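YesW protein (Bacillus subtilis, PDB 2ZUX) cleaves rhamnogalacturonan of plant cell walls by endo-type elimination, as a calcium- or manganese-requiring family 11 polysaccharide lyase that releases oligosaccharides. Local coordinates at residues A[91-99]-A[154-165]; A[177-186]-A[266-274]. All coordinates share one frame; numbering follows the deposited sequence.

Contact 1 (A[91-99]-A[154-165]); sequences YHSVPLDKP and DAYKLDGTKLWR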
loop_
_atom_site.group_PDB
_atom_site.type_symbol
_atom_site.label_atom_id
_atom_site.label_comp_id
_atom_site.label_asym_id
_atom_site.label_seq_id
_atom_site.Cartn_x
_atom_site.Cartn_y
_atom_site.Cartn_z
ATOM N N TYR A 91 19.268 -1.762 9.305
ATOM C CA TYR A 91 18.455 -1.012 8.363
ATOM C C TYR A 91 19.356 -0.291 7.377
ATOM O O TYR A 91 20.532 -0.032 7.667
ATOM C CB TYR A 91 17.584 0.013 9.096
ATOM C CG TYR A 91 18.360 0.941 10.006
ATOM C CD1 TYR A 91 18.949 2.106 9.517
ATOM C CD2 TYR A 91 18.501 0.651 11.358
ATOM C CE1 TYR A 91 19.671 2.955 10.355
ATOM C CE2 TYR A 91 19.216 1.490 12.202
ATOM C CZ TYR A 91 19.790 2.639 11.690
ATOM O OH TYR A 91 20.497 3.476 12.528
ATOM N N HIS A 92 18.792 0.060 6.230
ATOM C CA HIS A 92 19.471 0.873 5.249
ATOM C C HIS A 92 18.869 2.276 5.285
ATOM O O HIS A 92 17.649 2.432 5.202
ATOM C CB HIS A 92 19.288 0.273 3.862
ATOM C CG HIS A 92 19.919 1.081 2.784
ATOM N ND1 HIS A 92 19.201 1.888 1.926
ATOM C CD2 HIS A 92 21.220 1.244 2.456
ATOM C CE1 HIS A 92 20.037 2.492 1.100
ATOM N NE2 HIS A 92 21.268 2.121 1.403
ATOM N N SER A 93 19.717 3.296 5.396
ATOM C CA SER A 93 19.260 4.682 5.448
ATOM C C SER A 93 19.252 5.347 4.085
ATOM O O SER A 93 20.237 5.302 3.352
ATOM C CB SER A 93 20.126 5.509 6.403
ATOM O OG SER A 93 19.968 5.053 7.730
ATOM N N VAL A 94 18.121 5.964 3.756
ATOM C CA VAL A 94 18.000 6.802 2.575
ATOM C C VAL A 94 17.941 8.243 3.071
ATOM O O VAL A 94 16.933 8.655 3.639
ATOM C CB VAL A 94 16.717 6.463 1.768
ATOM C CG1 VAL A 94 16.648 7.295 0.490
ATOM C CG2 VAL A 94 16.659 4.969 1.431
ATOM N N PRO A 95 19.038 9.013 2.899
ATOM C CA PRO A 95 19.004 10.402 3.354
ATOM C C PRO A 95 17.967 11.195 2.567
ATOM O O PRO A 95 17.794 10.972 1.367
ATOM C CB PRO A 95 20.413 10.915 3.042
ATOM C CG PRO A 95 20.925 10.011 1.973
ATOM C CD PRO A 95 20.329 8.667 2.275
ATOM N N LEU A 96 17.296 12.111 3.256
ATOM C CA LEU A 96 16.248 12.926 2.645
ATOM C C LEU A 96 16.682 14.374 2.514
ATOM O O LEU A 96 17.533 14.853 3.269
ATOM C CB LEU A 96 14.959 12.852 3.472
ATOM C CG LEU A 96 14.338 11.457 3.632
ATOM C CD1 LEU A 96 13.146 11.498 4.567
ATOM C CD2 LEU A 96 13.936 10.892 2.275
ATOM N N ASP A 97 16.090 15.063 1.550
ATOM C CA ASP A 97 16.232 16.511 1.440
ATOM C C ASP A 97 15.017 17.122 2.125
ATOM O O ASP A 97 13.969 17.319 1.508
ATOM C CB ASP A 97 16.331 16.945 -0.025
ATOM C CG ASP A 97 16.365 18.459 -0.188
ATOM O OD1 ASP A 97 16.806 19.160 0.750
ATOM O OD2 ASP A 97 15.952 18.949 -1.259
ATOM N N LYS A 98 15.146 17.388 3.415
ATOM C CA LYS A 98 14.016 17.862 4.195
ATOM C C LYS A 98 13.643 19.274 3.756
ATOM O O LYS A 98 14.492 20.175 3.759
ATOM C CB LYS A 98 14.338 17.805 5.692
ATOM C CG LYS A 98 13.158 18.094 6.609
ATOM C CD LYS A 98 13.552 17.884 8.060
ATOM C CE LYS A 98 12.427 18.238 9.000
ATOM N NZ LYS A 98 12.886 18.145 10.411
ATOM N N PRO A 99 12.375 19.473 3.354
ATOM C CA PRO A 99 11.949 20.790 2.891
ATOM C C PRO A 99 11.917 21.774 4.035
ATOM O O PRO A 99 11.584 21.406 5.162
ATOM C CB PRO A 99 10.520 20.562 2.390
ATOM C CG PRO A 99 10.303 19.080 2.395
ATOM C CD PRO A 99 11.286 18.482 3.316
ATOM N N ASP A 154 8.319 13.671 -3.340
ATOM C CA ASP A 154 9.683 13.452 -3.834
ATOM C C ASP A 154 9.859 12.038 -4.358
ATOM O O ASP A 154 9.157 11.123 -3.934
ATOM C CB ASP A 154 10.705 13.606 -2.704
ATOM C CG ASP A 154 10.878 15.026 -2.213
ATOM O OD1 ASP A 154 10.238 15.967 -2.718
ATOM O OD2 ASP A 154 11.698 15.202 -1.285
ATOM N N ALA A 155 10.844 11.855 -5.235
ATOM C CA ALA A 155 11.318 10.517 -5.596
ATOM C C ALA A 155 12.765 10.357 -5.181
ATOM O O ALA A 155 13.594 11.221 -5.488
ATOM C CB ALA A 155 11.178 10.275 -7.079
ATOM N N TYR A 156 13.059 9.245 -4.508
ATOM C CA TYR A 156 14.431 8.893 -4.116
ATOM C C TYR A 156 14.819 7.519 -4.631
ATOM O O TYR A 156 14.033 6.569 -4.566
ATOM C CB TYR A 156 14.582 8.878 -2.590
ATOM C CG TYR A 156 14.421 10.228 -1.963
ATOM C CD1 TYR A 156 15.522 11.065 -1.788
ATOM C CD2 TYR A 156 13.166 10.681 -1.547
ATOM C CE1 TYR A 156 15.378 12.323 -1.231
ATOM C CE2 TYR A 156 13.015 11.933 -0.993
ATOM C CZ TYR A 156 14.126 12.745 -0.830
ATOM O OH TYR A 156 13.972 13.997 -0.279
ATOM N N LYS A 157 16.046 7.412 -5.130
ATOM C CA LYS A 157 16.665 6.109 -5.305
ATOM C C LYS A 157 17.117 5.615 -3.940
ATOM O O LYS A 157 17.315 6.412 -3.020
ATOM C CB LYS A 157 17.859 6.202 -6.252
ATOM C CG LYS A 157 17.458 6.461 -7.681
ATOM C CD LYS A 157 18.667 6.470 -8.606
ATOM C CE LYS A 157 18.254 6.121 -10.019
ATOM N NZ LYS A 157 17.805 4.698 -10.117
ATOM N N LEU A 158 17.289 4.304 -3.802
ATOM C CA LEU A 158 17.709 3.743 -2.519
ATOM C C LEU A 158 19.104 4.224 -2.103
ATOM O O LEU A 158 19.426 4.240 -0.915
ATOM C CB LEU A 158 17.625 2.212 -2.524
ATOM C CG LEU A 158 16.250 1.619 -2.858
ATOM C CD1 LEU A 158 16.278 0.114 -2.594
ATOM C CD2 LEU A 158 15.107 2.290 -2.080
ATOM N N ASP A 159 19.902 4.685 -3.068
ATOM C CA ASP A 159 21.237 5.206 -2.750
ATOM C C ASP A 159 21.203 6.645 -2.219
ATOM O O ASP A 159 22.246 7.226 -1.903
ATOM C CB ASP A 159 22.199 5.048 -3.940
ATOM C CG ASP A 159 21.919 6.016 -5.083
ATOM O OD1 ASP A 159 20.968 6.821 -5.010
ATOM O OD2 ASP A 159 22.677 5.978 -6.074
ATOM N N GLY A 160 20.003 7.209 -2.111
ATOM C CA GLY A 160 19.827 8.557 -1.585
ATOM C C GLY A 160 19.696 9.647 -2.632
ATOM O O GLY A 160 19.446 10.796 -2.283
ATOM N N THR A 161 19.849 9.296 -3.905
ATOM C CA THR A 161 19.706 10.271 -4.986
ATOM C C THR A 161 18.270 10.781 -5.019
ATOM O O THR A 161 17.327 9.997 -5.183
ATOM C CB THR A 161 20.038 9.667 -6.367
ATOM O OG1 THR A 161 21.354 9.093 -6.354
ATOM C CG2 THR A 161 19.968 10.737 -7.462
ATOM N N LYS A 162 18.108 12.091 -4.850
ATOM C CA LYS A 162 16.804 12.726 -5.009
ATOM C C LYS A 162 16.568 13.019 -6.487
ATOM O O LYS A 162 17.275 13.832 -7.096
ATOM C CB LYS A 162 16.721 14.002 -4.174
ATOM C CG LYS A 162 15.383 14.716 -4.265
ATOM C CD LYS A 162 15.467 16.057 -3.566
ATOM C CE LYS A 162 14.417 17.009 -4.089
ATOM N NZ LYS A 162 14.705 18.392 -3.630
ATOM N N LEU A 163 15.581 12.352 -7.072
ATOM C CA LEU A 163 15.316 12.506 -8.499
ATOM C C LEU A 163 14.542 13.767 -8.831
ATOM O O LEU A 163 14.802 14.396 -9.857
ATOM C CB LEU A 163 14.604 11.276 -9.059
ATOM C CG LEU A 163 15.362 9.956 -8.891
ATOM C CD1 LEU A 163 14.546 8.817 -9.455
ATOM C CD2 LEU A 163 16.742 10.007 -9.557
ATOM N N TRP A 164 13.588 14.121 -7.969
ATOM C CA TRP A 164 12.745 15.291 -8.170
ATOM C C TRP A 164 11.854 15.563 -6.981
ATOM O O TRP A 164 11.707 14.717 -6.092
ATOM C CB TRP A 164 11.869 15.132 -9.419
ATOM C CG TRP A 164 11.143 13.816 -9.559
ATOM C CD1 TRP A 164 11.527 12.755 -10.326
ATOM C CD2 TRP A 164 9.899 13.433 -8.949
ATOM N NE1 TRP A 164 10.610 11.738 -10.236
ATOM C CE2 TRP A 164 9.595 12.128 -9.403
ATOM C CE3 TRP A 164 9.012 14.062 -8.064
ATOM C CZ2 TRP A 164 8.450 11.436 -8.991
ATOM C CZ3 TRP A 164 7.871 13.369 -7.650
ATOM C CH2 TRP A 164 7.602 12.072 -8.126
ATOM N N ARG A 165 11.276 16.759 -6.997
ATOM C CA ARG A 165 10.216 17.165 -6.090
ATOM C C ARG A 165 9.101 17.807 -6.896
ATOM O O ARG A 165 9.355 18.677 -7.741
ATOM C CB ARG A 165 10.734 18.167 -5.048
ATOM C CG ARG A 165 9.637 18.869 -4.220
ATOM C CD ARG A 165 10.206 19.580 -2.999
ATOM N NE ARG A 165 10.912 18.614 -2.163
ATOM C CZ ARG A 165 11.855 18.906 -1.272
ATOM N NH1 ARG A 165 12.214 20.169 -1.040
ATOM N NH2 ARG A 165 12.432 17.925 -0.596
HETATM O O HOH W 1 21.124 5.742 0.732
HETATM O O HOH W 2 18.789 12.687 -0.488
HETATM O O HOH W 3 14.548 20.905 0.577
#

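Contact 2 (A[177-186]-A[266-274]); sequences HYTQFMVYDL and DRFLAGIAY. With CA (calcium ion), chain G.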
loop_
_atom_site.group_PDB
_atom_site.type_symbol
_atom_site.label_atom_id
_atom_site.label_comp_id
_atom_site.label_asym_id
_atom_site.label_seq_id
_atom_site.Cartn_x
_atom_site.Cartn_y
_atom_site.Cartn_z
ATOM N N HIS A 177 -6.956 12.918 3.658
ATOM C CA HIS A 177 -8.031 12.576 2.735
ATOM C C HIS A 177 -7.969 13.316 1.424
ATOM O O HIS A 177 -8.829 13.104 0.565
ATOM C CB HIS A 177 -9.372 12.760 3.438
ATOM C CG HIS A 177 -9.452 11.966 4.690
ATOM N ND1 HIS A 177 -9.503 10.586 4.686
ATOM C CD2 HIS A 177 -9.358 12.339 5.987
ATOM C CE1 HIS A 177 -9.493 10.150 5.933
ATOM N NE2 HIS A 177 -9.408 11.196 6.740
ATOM N N TYR A 178 -6.941 14.150 1.261
ATOM C CA TYR A 178 -6.800 14.963 0.054
ATOM C C TYR A 178 -5.969 14.228 -1.018
ATOM O O TYR A 178 -6.520 13.415 -1.751
ATOM C CB TYR A 178 -6.290 16.374 0.415
ATOM C CG TYR A 178 -7.296 17.160 1.250
ATOM C CD1 TYR A 178 -8.380 17.812 0.643
ATOM C CD2 TYR A 178 -7.190 17.207 2.644
ATOM C CE1 TYR A 178 -9.310 18.513 1.400
ATOM C CE2 TYR A 178 -8.120 17.909 3.418
ATOM C CZ TYR A 178 -9.174 18.548 2.778
ATOM O OH TYR A 178 -10.112 19.230 3.531
ATOM N N THR A 179 -4.658 14.459 -1.091
ATOM C CA THR A 179 -3.832 13.822 -2.124
ATOM C C THR A 179 -3.723 12.323 -1.896
ATOM O O THR A 179 -3.324 11.873 -0.814
ATOM C CB THR A 179 -2.419 14.431 -2.162
ATOM O OG1 THR A 179 -2.521 15.825 -2.481
ATOM C CG2 THR A 179 -1.549 13.752 -3.204
ATOM N N GLN A 180 -4.072 11.573 -2.945
ATOM C CA GLN A 180 -3.965 10.116 -2.998
ATOM C C GLN A 180 -3.128 9.803 -4.234
ATOM O O GLN A 180 -3.579 10.019 -5.355
ATOM C CB GLN A 180 -5.363 9.488 -3.099
ATOM C CG GLN A 180 -6.389 10.049 -2.110
ATOM C CD GLN A 180 -5.941 9.995 -0.655
ATOM O OE1 GLN A 180 -5.144 9.147 -0.245
ATOM N NE2 GLN A 180 -6.473 10.916 0.141
ATOM N N PHE A 181 -1.897 9.343 -4.036
ATOM C CA PHE A 181 -0.956 9.240 -5.154
ATOM C C PHE A 181 -0.689 7.814 -5.593
ATOM O O PHE A 181 -0.383 6.940 -4.785
ATOM C CB PHE A 181 0.335 10.033 -4.886
ATOM C CG PHE A 181 1.136 9.564 -3.687
ATOM C CD1 PHE A 181 2.292 8.815 -3.866
ATOM C CD2 PHE A 181 0.760 9.903 -2.386
ATOM C CE1 PHE A 181 3.044 8.393 -2.772
ATOM C CE2 PHE A 181 1.504 9.467 -1.287
ATOM C CZ PHE A 181 2.640 8.713 -1.484
ATOM N N MET A 182 -0.841 7.590 -6.896
ATOM C CA MET A 182 -0.674 6.274 -7.489
ATOM C C MET A 182 0.641 6.201 -8.229
ATOM O O MET A 182 0.939 7.047 -9.073
ATOM C CB MET A 182 -1.831 5.963 -8.439
ATOM C CG MET A 182 -3.141 5.651 -7.729
ATOM S SD MET A 182 -3.026 4.219 -6.625
ATOM C CE MET A 182 -3.195 4.998 -5.016
ATOM N N VAL A 183 1.418 5.178 -7.906
ATOM C CA VAL A 183 2.701 4.954 -8.563
ATOM C C VAL A 183 2.629 3.608 -9.256
ATOM O O VAL A 183 2.424 2.581 -8.609
ATOM C CB VAL A 183 3.874 4.985 -7.551
ATOM C CG1 VAL A 183 5.207 4.821 -8.275
ATOM C CG2 VAL A 183 3.852 6.280 -6.731
ATOM N N TYR A 184 2.781 3.603 -10.577
ATOM C CA TYR A 184 2.595 2.365 -11.321
ATOM C C TYR A 184 3.027 2.564 -12.750
ATOM O O TYR A 184 2.968 3.674 -13.273
ATOM C CB TYR A 184 1.113 1.934 -11.295
ATOM C CG TYR A 184 0.961 0.430 -11.262
ATOM C CD1 TYR A 184 1.052 -0.263 -10.059
ATOM C CD2 TYR A 184 0.747 -0.307 -12.432
ATOM C CE1 TYR A 184 0.934 -1.639 -10.014
ATOM C CE2 TYR A 184 0.638 -1.696 -12.395
ATOM C CZ TYR A 184 0.725 -2.353 -11.178
ATOM O OH TYR A 184 0.631 -3.727 -11.096
ATOM N N ASP A 185 3.455 1.472 -13.380
ATOM C CA ASP A 185 3.705 1.483 -14.817
ATOM C C ASP A 185 2.363 1.320 -15.531
ATOM O O ASP A 185 1.965 0.208 -15.882
ATOM C CB ASP A 185 4.682 0.376 -15.207
ATOM C CG ASP A 185 4.995 0.358 -16.685
ATOM O OD1 ASP A 185 4.700 1.352 -17.384
ATOM O OD2 ASP A 185 5.534 -0.681 -17.134
ATOM N N LEU A 186 1.667 2.438 -15.731
ATOM C CA LEU A 186 0.335 2.432 -16.325
ATOM C C LEU A 186 0.334 2.064 -17.799
ATOM O O LEU A 186 -0.611 1.431 -18.267
ATOM C CB LEU A 186 -0.342 3.795 -16.151
ATOM C CG LEU A 186 -0.862 4.115 -14.747
ATOM C CD1 LEU A 186 -1.168 5.604 -14.628
ATOM C CD2 LEU A 186 -2.084 3.284 -14.404
ATOM N N ASP A 266 -14.525 16.490 -0.315
ATOM C CA ASP A 266 -13.094 16.308 -0.497
ATOM C C ASP A 266 -12.592 15.013 0.131
ATOM O O ASP A 266 -11.473 14.944 0.645
ATOM C CB ASP A 266 -12.338 17.526 0.042
ATOM C CG ASP A 266 -12.383 18.718 -0.903
ATOM O OD1 ASP A 266 -12.796 18.559 -2.074
ATOM O OD2 ASP A 266 -12.002 19.821 -0.442
ATOM N N ARG A 267 -13.420 13.974 0.052
ATOM C CA ARG A 267 -13.057 12.655 0.558
ATOM C C ARG A 267 -12.608 11.791 -0.603
ATOM O O ARG A 267 -13.430 11.222 -1.323
ATOM C CB ARG A 267 -14.237 12.025 1.302
ATOM C CG ARG A 267 -14.616 12.776 2.580
ATOM C CD ARG A 267 -13.532 12.642 3.631
ATOM N NE ARG A 267 -13.964 13.232 4.890
ATOM C CZ ARG A 267 -13.486 12.884 6.076
ATOM N NH1 ARG A 267 -12.569 11.934 6.179
ATOM N NH2 ARG A 267 -13.951 13.472 7.173
ATOM N N PHE A 268 -11.299 11.709 -0.800
ATOM C CA PHE A 268 -10.742 11.038 -1.975
ATOM C C PHE A 268 -10.130 9.693 -1.640
ATOM O O PHE A 268 -9.549 9.511 -0.561
ATOM C CB PHE A 268 -9.666 11.918 -2.622
ATOM C CG PHE A 268 -10.180 13.240 -3.104
ATOM C CD1 PHE A 268 -10.851 13.332 -4.321
ATOM C CD2 PHE A 268 -10.028 14.383 -2.332
ATOM C CE1 PHE A 268 -11.336 14.560 -4.781
ATOM C CE2 PHE A 268 -10.506 15.611 -2.772
ATOM C CZ PHE A 268 -11.175 15.696 -3.992
ATOM N N LEU A 269 -10.239 8.771 -2.596
ATOM C CA LEU A 269 -9.464 7.527 -2.611
ATOM C C LEU A 269 -8.960 7.317 -4.033
ATOM O O LEU A 269 -9.341 8.048 -4.952
ATOM C CB LEU A 269 -10.295 6.328 -2.133
ATOM C CG LEU A 269 -10.946 6.432 -0.754
ATOM C CD1 LEU A 269 -11.960 5.304 -0.574
ATOM C CD2 LEU A 269 -9.878 6.413 0.335
ATOM N N ALA A 270 -8.072 6.350 -4.213
ATOM C CA ALA A 270 -7.543 6.054 -5.536
ATOM C C ALA A 270 -6.994 4.654 -5.527
ATOM O O ALA A 270 -6.723 4.083 -4.465
ATOM C CB ALA A 270 -6.450 7.062 -5.939
ATOM N N GLY A 271 -6.816 4.090 -6.716
ATOM C CA GLY A 271 -6.269 2.758 -6.832
ATOM C C GLY A 271 -5.763 2.440 -8.218
ATOM O O GLY A 271 -6.015 3.179 -9.172
ATOM N N ILE A 272 -5.027 1.337 -8.300
ATOM C CA ILE A 272 -4.694 0.693 -9.570
ATOM C C ILE A 272 -5.480 -0.613 -9.642
ATOM O O ILE A 272 -5.486 -1.388 -8.691
ATOM C CB ILE A 272 -3.187 0.383 -9.664
ATOM C CG1 ILE A 272 -2.335 1.663 -9.575
ATOM C CG2 ILE A 272 -2.876 -0.409 -10.930
ATOM C CD1 ILE A 272 -2.507 2.665 -10.709
ATOM N N ALA A 273 -6.153 -0.840 -10.772
ATOM C CA ALA A 273 -6.985 -2.029 -10.972
ATOM C C ALA A 273 -6.824 -2.540 -12.399
ATOM O O ALA A 273 -6.844 -1.749 -13.337
ATOM C CB ALA A 273 -8.438 -1.696 -10.721
ATOM N N TYR A 274 -6.691 -3.855 -12.557
ATOM C CA TYR A 274 -6.597 -4.459 -13.892
ATOM C C TYR A 274 -8.011 -4.761 -14.388
ATOM O O TYR A 274 -8.460 -5.915 -14.391
ATOM C CB TYR A 274 -5.728 -5.721 -13.860
ATOM C CG TYR A 274 -4.243 -5.450 -13.736
ATOM C CD1 TYR A 274 -3.343 -5.982 -14.664
ATOM C CD2 TYR A 274 -3.729 -4.650 -12.709
ATOM C CE1 TYR A 274 -1.975 -5.736 -14.564
ATOM C CE2 TYR A 274 -2.362 -4.396 -12.603
ATOM C CZ TYR A 274 -1.494 -4.940 -13.532
ATOM O OH TYR A 274 -0.151 -4.696 -13.429
HETATM CA CA CA G . 5.405 3.621 -17.915
HETATM O O HOH W 4 -10.517 9.900 2.091
HETATM O O HOH W 5 -12.074 20.467 2.216
HETATM O O HOH W 6 6.820 5.340 -18.938
#

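Contact 1 (A[91-99]-A[154-165])
Asp97, Tyr156 and Arg165 carry this contact, where the chain leaving strand 91-95 lies against the hairpin of strands 152-156 and 162-167. Asp97 N donates a nearly straight hydrogen bond of 3.0 Å to Tyr156 OH. Asp97 O accepts one from Arg165 NH2 at 2.7 Å, bent at the hydrogen (138°) though in the carbonyl plane and almost in that of the guanidinium. With CG anti to the backbone N (chi1 175°), the carboxylate swings to the hairpin, and Asp97 OD2 uses its anti lone pair for a salt bridge with Lys162 NZ at 2.7 Å. Lys162 arrives extended, its NZ over the centre of one guanidinium face; Pro99 CG covers the opposite face, off-centre. The guanidinium of Arg165 is kept from turning by a side-on pair of bonds to Asp154, Arg165 NE to Asp154 OD1 (2.8 Å) and NH2 to OD2, each oxygen using its syn lone pair. Trp134 also donates to Asp154 OD2. Leu96 CD2 sits over a face of Tyr156 in a CH-pi contact, 3.7 Å from the ring centroid. One water bridges Pro95 O and Gly160 O. Gly160 ends a type I turn begun at Lys157; a CB there would strike Pro95 CG and, at phi 98°, jam against the preceding carbonyl. Strand 91-95 belongs with strand 524-528 to a sheet other than the hairpin's, consistent with the strand exchange that closes many beta-propellers; the contact then probably joins neighbouring blades. Two carboxylates, of Asp97 and Asp154, are set among two cations, which probably makes the close approach of Lys162 to Arg165 tolerable.

Contact 2 (A[177-186]-A[266-274])
Ile272 CG2 stands over the centre of one face of the Tyr184 ring, a CH-pi contact 3.8 Å from the centroid and only 4° off the normal, and Tyr274 OH lies at the ring edge in its plane. The two phenols cross at about a right angle and bring Tyr184 OH within 2.6 Å of Tyr274 OH, which is also hydrogen-bonded to Gln4 O. At the other end, Arg267 NH1 rests over the centre of a His177 face, 3.2 Å above it, with guanidinium and imidazole turned 47° apart; the guanidinium has its main polar partner in Asn263. The edge of Tyr178 meets Asp266 OD2, and a water joins that oxygen to Tyr178 OH, which also bonds to Arg173. His177 O lies at the edge of the Phe268 ring and accepts from Phe268 N (3.1 Å). The axes of strands 182-184 and 268-273 come within 7.6 Å, 14° from parallel; each is the first, edge strand of its four-stranded sheet, as expected of neighbouring beta-propeller blades packed through side chains. Between them Met182, bent at chi2, lays SD against Gly271 CA at 3.6 Å and CE against Ala270. Ile272 CD1 touches both Tyr184 CB and Leu186 CD2. With an alanine in place of Tyr184, Ile272 CG2 would probably lose its ring face and Tyr274 OH its phenol neighbour. Asp185 OD1 binds calcium at 2.4 Å, sharing it with Asp187, Asp189, Glu193 and the backbone O of Lys191. The His177 side chain, beside the substrate-binding Tyr558, comes within about 5 Å of a bound rhamnose (nearest atoms).

How the contacts relate
From the N terminus, the chain first passes through the seven-stranded sheet that ends with strand 76-87, then enters strand 91-95. Contact 1 closes a loop of 54 residues that runs through strands 102-103, 109-120 and 129-136 and returns at 154-165, setting that sheet against the one holding strand 524-528. Strand 162-167 is followed, after a loop, by strand 182-184, and contact 2 then closes a second loop, of 79 residues, tying the sheet of 182-246 to the sheet of 268-311. The two loops follow in series, neither nesting nor crossing. Their centres lie 22 Å apart and their nearest atoms about 7 Å, and the contacts do not touch each other.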